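Local structure of PcyX_EBK42635 (Marine metagenome, 5OWG) at residues D19-V24 with A60-V65; A76-F81 with S171-Y176. The protein probably catalyses the ferredoxin-dependent four-electron reduction of a bilin in phycobilin synthesis, most likely yielding phycoerythrobilin. One frame throughout, in Å; residues are numbered along the deposited sequence.

Overall arrangement
From the N terminus, helix 14-28 comes first and is laid against strand 57-67, so contact 1 closes a loop of 35 residues that holds strands 30-32 and 47-53. The chain then turns into strand 73-82, the next strand of the antiparallel sheet, where contact 2 opens; it closes 89 residues later on helix 161-179. The two loops neither nest nor cross but follow in series. The centres of the two contacts lie about 9 Å apart, and probable backbone hydrogen bonds of His61 with Cys79 and of Asp63 with His77 join the two strands. Together the contacts fasten both helices to one face of the central sheet, consistent with the alpha/beta/alpha sandwich of ferredoxin-dependent bilin reductases.

Contact 1: residues D19-V24 with A60-V65; sequences DETIEV and AHLDVV
Ile22 and Leu62 make the tight part of this helix-on-sheet contact: CG1 of Ile22 lies 3.6 Å from CD2 of Leu62, and the CD1 methyl of Ile22 is 4.0 Å from that same CD2. The two side chains cross at roughly a right angle, so one leucine methyl rests against the long branch of the isoleucine. That branch stands beside the backbone N of Ile22 (chi1 -64°), which carries it down to the sheet, while the CG2 methyl takes the position anti to the N. Packing is looser at Thr21, whose CG2 comes no closer than 4.3 Å to Leu62 CD1; its hydroxyl OG1 is instead hydrogen-bonded to Trp17 O, one turn earlier in the helix. The touching atoms are all apolar, and the contact is small, burying about 100 Å² in all, with Leu62 contributing the largest share. Away from the sheet the helix is open to solvent: Asp19 and Glu23 are exposed and stay well clear of the strand. Leu62 also touches Trp52 and Ile22 touches Arg50, both on strand 47-53, while Thr21 leans on Leu78 of strand 73-82. Helix 14-28 thus lies across neighbouring strands of the sheet, and its Val24 turns to helix 161-179, meeting Leu173 and Ile177.

Contact 2: residues A76-F81 with S171-Y176; sequences AHLCLF and SNLNNY
Leu78 and Leu80, alternate residues of the strand, carry the contact against Leu173 and Tyr176 of the helix. The axes of strand 76-81 and helix segment 171-176 run almost parallel, 17° apart, with a closest approach of 11.4 Å, and about 200 Å² is buried. Along the strand, Ala76 lies beyond the helix segment and touches Trp17 of helix 14-28 instead, while His77 is turned to the other face of the sheet, where ND1 is hydrogen-bonded to Asp94. Leu78 makes the first, lighter touch, methyl against methyl, with its CD2 4.2 Å from CD2 of Leu173. Cys79 again belongs to the far face, against Phe232. Leu80 makes the larger part of the contact: its CD2 is 3.5 Å from CE2 and 3.6 Å from CD2 of Tyr176, meeting the ring obliquely, and its CB adds a contact of 3.7 Å to Tyr176 CE2. Leu80 and Tyr176 lie alongside each other, pointing opposite ways, while Leu80 stands nearly perpendicular to Leu173, with Leu80 CD2 4.1 Å from Leu173 CD1. Phe81 points away. Tyr176 extends with CG anti to its backbone N (chi1 174°), directing the ring from the helix toward the strand, where its hydroxyl is hydrogen-bonded to Pro89 O, a second anchor for the ring besides the leucine. Phe109 meets that ring edge-to-face. Between strands 57-67 and 90-96, strand 73-82 thus presents its leucines to helix 161-179, while Tyr91 of strand 90-96 touches both Leu78 and Leu173, and helix 14-28 flanks the junction through Thr21 and Val24.

Contact 1: residues D19-V24 with A60-V65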
loop_
_atom_site.group_PDB
_atom_site.type_symbol
_atom_site.label_atom_id
_atom_site.label_comp_id
_atom_site.label_asym_id
_atom_site.label_seq_id
_atom_site.Cartn_x
_atom_site.Cartn_y
_atom_site.Cartn_z
ATOM N N ASP A 19 7.499 -3.925 10.922
ATOM C CA ASP A 19 8.148 -2.908 11.742
ATOM C C ASP A 19 9.215 -2.164 10.950
ATOM O O ASP A 19 9.351 -0.941 11.081
ATOM C CB ASP A 19 8.748 -3.548 12.993
ATOM C CG ASP A 19 7.689 -4.069 13.946
ATOM O OD1 ASP A 19 6.489 -3.967 13.615
ATOM O OD2 ASP A 19 8.056 -4.576 15.026
ATOM N N GLU A 20 9.983 -2.879 10.123
ATOM C CA GLU A 20 10.940 -2.204 9.253
ATOM C C GLU A 20 10.223 -1.277 8.281
ATOM O O GLU A 20 10.716 -0.186 7.970
ATOM C CB GLU A 20 11.781 -3.229 8.487
ATOM C CG GLU A 20 12.512 -4.248 9.352
ATOM C CD GLU A 20 13.450 -3.611 10.357
ATOM O OE1 GLU A 20 12.963 -2.941 11.292
ATOM O OE2 GLU A 20 14.679 -3.780 10.214
ATOM N N THR A 21 9.053 -1.695 7.790
ATOM C CA THR A 21 8.269 -0.847 6.897
ATOM C C THR A 21 7.807 0.420 7.606
ATOM O O THR A 21 7.879 1.519 7.043
ATOM C CB THR A 21 7.071 -1.634 6.355
ATOM O OG1 THR A 21 7.514 -2.542 5.339
ATOM C CG2 THR A 21 6.000 -0.704 5.770
ATOM N N ILE A 22 7.323 0.289 8.843
ATOM C CA ILE A 22 6.821 1.449 9.572
ATOM C C ILE A 22 7.962 2.402 9.911
ATOM O O ILE A 22 7.784 3.625 9.919
ATOM C CB ILE A 22 6.064 0.998 10.834
ATOM C CG1 ILE A 22 4.819 0.201 10.441
ATOM C CG2 ILE A 22 5.659 2.201 11.681
ATOM C CD1 ILE A 22 4.163 -0.534 11.590
ATOM N N GLU A 23 9.147 1.860 10.203
ATOM C CA GLU A 23 10.292 2.716 10.499
ATOM C C GLU A 23 10.651 3.584 9.300
ATOM O O GLU A 23 10.927 4.779 9.448
ATOM C CB GLU A 23 11.488 1.865 10.922
ATOM C CG GLU A 23 12.707 2.667 11.369
ATOM C CD GLU A 23 12.440 3.509 12.603
ATOM O OE1 GLU A 23 11.379 3.320 13.235
ATOM O OE2 GLU A 23 13.289 4.359 12.942
ATOM N N VAL A 24 10.652 2.999 8.100
ATOM C CA VAL A 24 10.976 3.764 6.899
ATOM C C VAL A 24 9.963 4.884 6.699
ATOM O O VAL A 24 10.330 6.038 6.444
ATOM C CB VAL A 24 11.040 2.833 5.674
ATOM C CG1 VAL A 24 11.226 3.632 4.387
ATOM C CG2 VAL A 24 12.171 1.827 5.835
ATOM N N ALA A 60 0.360 7.288 1.282
ATOM C CA ALA A 60 1.039 6.032 1.579
ATOM C C ALA A 60 0.218 5.322 2.642
ATOM O O ALA A 60 0.023 5.865 3.733
ATOM C CB ALA A 60 2.469 6.273 2.068
ATOM N N HIS A 61 -0.257 4.116 2.335
ATOM C CA HIS A 61 -1.295 3.461 3.123
ATOM C C HIS A 61 -0.829 2.072 3.527
ATOM O O HIS A 61 -0.506 1.250 2.664
ATOM C CB HIS A 61 -2.599 3.382 2.321
ATOM C CG HIS A 61 -3.703 2.648 3.016
ATOM N ND1 HIS A 61 -4.743 2.056 2.332
ATOM C CD2 HIS A 61 -3.937 2.419 4.330
ATOM C CE1 HIS A 61 -5.568 1.488 3.194
ATOM N NE2 HIS A 61 -5.103 1.694 4.413
ATOM N N LEU A 62 -0.806 1.810 4.832
ATOM C CA LEU A 62 -0.444 0.504 5.373
ATOM C C LEU A 62 -1.687 -0.136 5.974
ATOM O O LEU A 62 -2.249 0.382 6.945
ATOM C CB LEU A 62 0.658 0.624 6.425
ATOM C CG LEU A 62 1.091 -0.695 7.076
ATOM C CD1 LEU A 62 1.818 -1.581 6.072
ATOM C CD2 LEU A 62 1.955 -0.440 8.301
ATOM N N ASP A 63 -2.104 -1.262 5.400
ATOM C CA ASP A 63 -3.272 -2.006 5.851
ATOM C C ASP A 63 -2.815 -3.377 6.328
ATOM O O ASP A 63 -2.316 -4.178 5.531
ATOM C CB ASP A 63 -4.297 -2.139 4.724
ATOM C CG ASP A 63 -5.362 -3.172 5.024
ATOM O OD1 ASP A 63 -5.721 -3.333 6.209
ATOM O OD2 ASP A 63 -5.832 -3.833 4.075
ATOM N N VAL A 64 -2.989 -3.645 7.622
ATOM C CA VAL A 64 -2.527 -4.881 8.244
ATOM C C VAL A 64 -3.699 -5.531 8.963
ATOM O O VAL A 64 -4.387 -4.876 9.756
ATOM C CB VAL A 64 -1.369 -4.630 9.230
ATOM C CG1 VAL A 64 -0.893 -5.937 9.864
ATOM C CG2 VAL A 64 -0.219 -3.934 8.528
ATOM N N VAL A 65 -3.921 -6.814 8.690
ATOM C CA VAL A 65 -4.935 -7.611 9.374
ATOM C C VAL A 65 -4.207 -8.712 10.133
ATOM O O VAL A 65 -3.667 -9.643 9.521
ATOM C CB VAL A 65 -5.965 -8.202 8.402
ATOM C CG1 VAL A 65 -7.028 -8.983 9.164
ATOM C CG2 VAL A 65 -6.607 -7.105 7.567
#

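Contact 2: residues A76-F81 with S171-Y176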
loop_
_atom_site.group_PDB
_atom_site.type_symbol
_atom_site.label_atom_id
_atom_site.label_comp_id
_atom_site.label_asym_id
_atom_site.label_seq_id
_atom_site.Cartn_x
_atom_site.Cartn_y
_atom_site.Cartn_z
ATOM N N ALA A 76 -1.113 -8.141 4.789
ATOM C CA ALA A 76 -0.694 -6.751 4.802
ATOM C C ALA A 76 -0.802 -6.190 3.395
ATOM O O ALA A 76 -0.608 -6.902 2.405
ATOM C CB ALA A 76 0.736 -6.594 5.332
ATOM N N HIS A 77 -1.124 -4.903 3.321
ATOM C CA HIS A 77 -1.233 -4.186 2.061
ATOM C C HIS A 77 -0.538 -2.845 2.218
ATOM O O HIS A 77 -0.723 -2.158 3.226
ATOM C CB HIS A 77 -2.702 -3.996 1.659
ATOM C CG HIS A 77 -2.914 -2.975 0.587
ATOM N ND1 HIS A 77 -2.886 -3.290 -0.755
ATOM C CD2 HIS A 77 -3.168 -1.646 0.656
ATOM C CE1 HIS A 77 -3.109 -2.199 -1.466
ATOM N NE2 HIS A 77 -3.283 -1.189 -0.635
ATOM N N LEU A 78 0.274 -2.484 1.227
ATOM C CA LEU A 78 1.050 -1.251 1.274
ATOM C C LEU A 78 1.075 -0.645 -0.118
ATOM O O LEU A 78 1.507 -1.299 -1.073
ATOM C CB LEU A 78 2.472 -1.511 1.784
ATOM C CG LEU A 78 3.383 -0.286 1.916
ATOM C CD1 LEU A 78 2.860 0.693 2.958
ATOM C CD2 LEU A 78 4.798 -0.715 2.262
ATOM N N CYS A 79 0.616 0.599 -0.229
ATOM C CA CYS A 79 0.526 1.281 -1.511
ATOM C C CYS A 79 0.954 2.729 -1.339
ATOM O O CYS A 79 0.670 3.359 -0.317
ATOM C CB CYS A 79 -0.895 1.233 -2.081
ATOM S SG CYS A 79 -1.004 1.826 -3.769
ATOM N N LEU A 80 1.639 3.253 -2.355
ATOM C CA LEU A 80 2.106 4.635 -2.360
ATOM C C LEU A 80 1.719 5.295 -3.674
ATOM O O LEU A 80 2.113 4.824 -4.747
ATOM C CB LEU A 80 3.625 4.712 -2.164
ATOM C CG LEU A 80 4.155 4.853 -0.736
ATOM C CD1 LEU A 80 4.016 3.555 0.043
ATOM C CD2 LEU A 80 5.606 5.320 -0.746
ATOM N N PHE A 81 0.954 6.389 -3.589
ATOM C CA PHE A 81 0.633 7.214 -4.749
ATOM C C PHE A 81 1.484 8.478 -4.735
ATOM O O PHE A 81 1.516 9.175 -3.711
ATOM C CB PHE A 81 -0.844 7.599 -4.746
ATOM C CG PHE A 81 -1.769 6.494 -5.171
ATOM C CD1 PHE A 81 -1.974 6.220 -6.513
ATOM C CD2 PHE A 81 -2.456 5.748 -4.229
ATOM C CE1 PHE A 81 -2.832 5.212 -6.908
ATOM C CE2 PHE A 81 -3.318 4.738 -4.617
ATOM C CZ PHE A 81 -3.505 4.470 -5.958
ATOM N N SER A 171 13.753 -2.728 1.073
ATOM C CA SER A 171 14.782 -1.945 0.402
ATOM C C SER A 171 14.244 -1.257 -0.846
ATOM O O SER A 171 14.726 -0.179 -1.211
ATOM C CB SER A 171 15.972 -2.835 0.039
ATOM O OG SER A 171 16.499 -3.475 1.190
ATOM N N ASN A 172 13.252 -1.859 -1.507
ATOM C CA ASN A 172 12.619 -1.209 -2.649
ATOM C C ASN A 172 11.769 -0.026 -2.205
ATOM O O ASN A 172 11.559 0.914 -2.982
ATOM C CB ASN A 172 11.773 -2.220 -3.425
ATOM C CG ASN A 172 12.608 -3.318 -4.060
ATOM O OD1 ASN A 172 13.765 -3.523 -3.695
ATOM N ND2 ASN A 172 12.021 -4.032 -5.015
ATOM N N LEU A 173 11.276 -0.053 -0.966
ATOM C CA LEU A 173 10.536 1.080 -0.423
ATOM C C LEU A 173 11.465 2.257 -0.155
ATOM O O LEU A 173 11.257 3.363 -0.670
ATOM C CB LEU A 173 9.816 0.659 0.861
ATOM C CG LEU A 173 9.069 1.753 1.627
ATOM C CD1 LEU A 173 7.943 2.340 0.789
ATOM C CD2 LEU A 173 8.534 1.194 2.933
ATOM N N ASN A 174 12.499 2.036 0.662
ATOM C CA ASN A 174 13.465 3.089 0.958
ATOM C C ASN A 174 13.975 3.742 -0.320
ATOM O O ASN A 174 14.201 4.957 -0.360
ATOM C CB ASN A 174 14.633 2.513 1.765
ATOM C CG ASN A 174 14.977 3.349 2.982
ATOM O OD1 ASN A 174 14.651 4.535 3.054
ATOM N ND2 ASN A 174 15.649 2.731 3.948
ATOM N N ASN A 175 14.161 2.950 -1.378
ATOM C CA ASN A 175 14.622 3.494 -2.649
ATOM C C ASN A 175 13.500 4.169 -3.430
ATOM O O ASN A 175 13.767 5.104 -4.194
ATOM C CB ASN A 175 15.257 2.388 -3.492
ATOM C CG ASN A 175 16.719 2.178 -3.162
ATOM O OD1 ASN A 175 17.587 2.851 -3.712
ATOM N ND2 ASN A 175 16.999 1.246 -2.257
ATOM N N TYR A 176 12.255 3.715 -3.267
ATOM C CA TYR A 176 11.137 4.377 -3.932
ATOM C C TYR A 176 10.928 5.779 -3.375
ATOM O O TYR A 176 10.735 6.740 -4.131
ATOM C CB TYR A 176 9.859 3.550 -3.775
ATOM C CG TYR A 176 8.621 4.233 -4.321
ATOM C CD1 TYR A 176 8.244 4.075 -5.650
ATOM C CD2 TYR A 176 7.828 5.037 -3.509
ATOM C CE1 TYR A 176 7.114 4.695 -6.153
ATOM C CE2 TYR A 176 6.697 5.666 -4.004
ATOM C CZ TYR A 176 6.346 5.489 -5.327
ATOM O OH TYR A 176 5.224 6.107 -5.829
#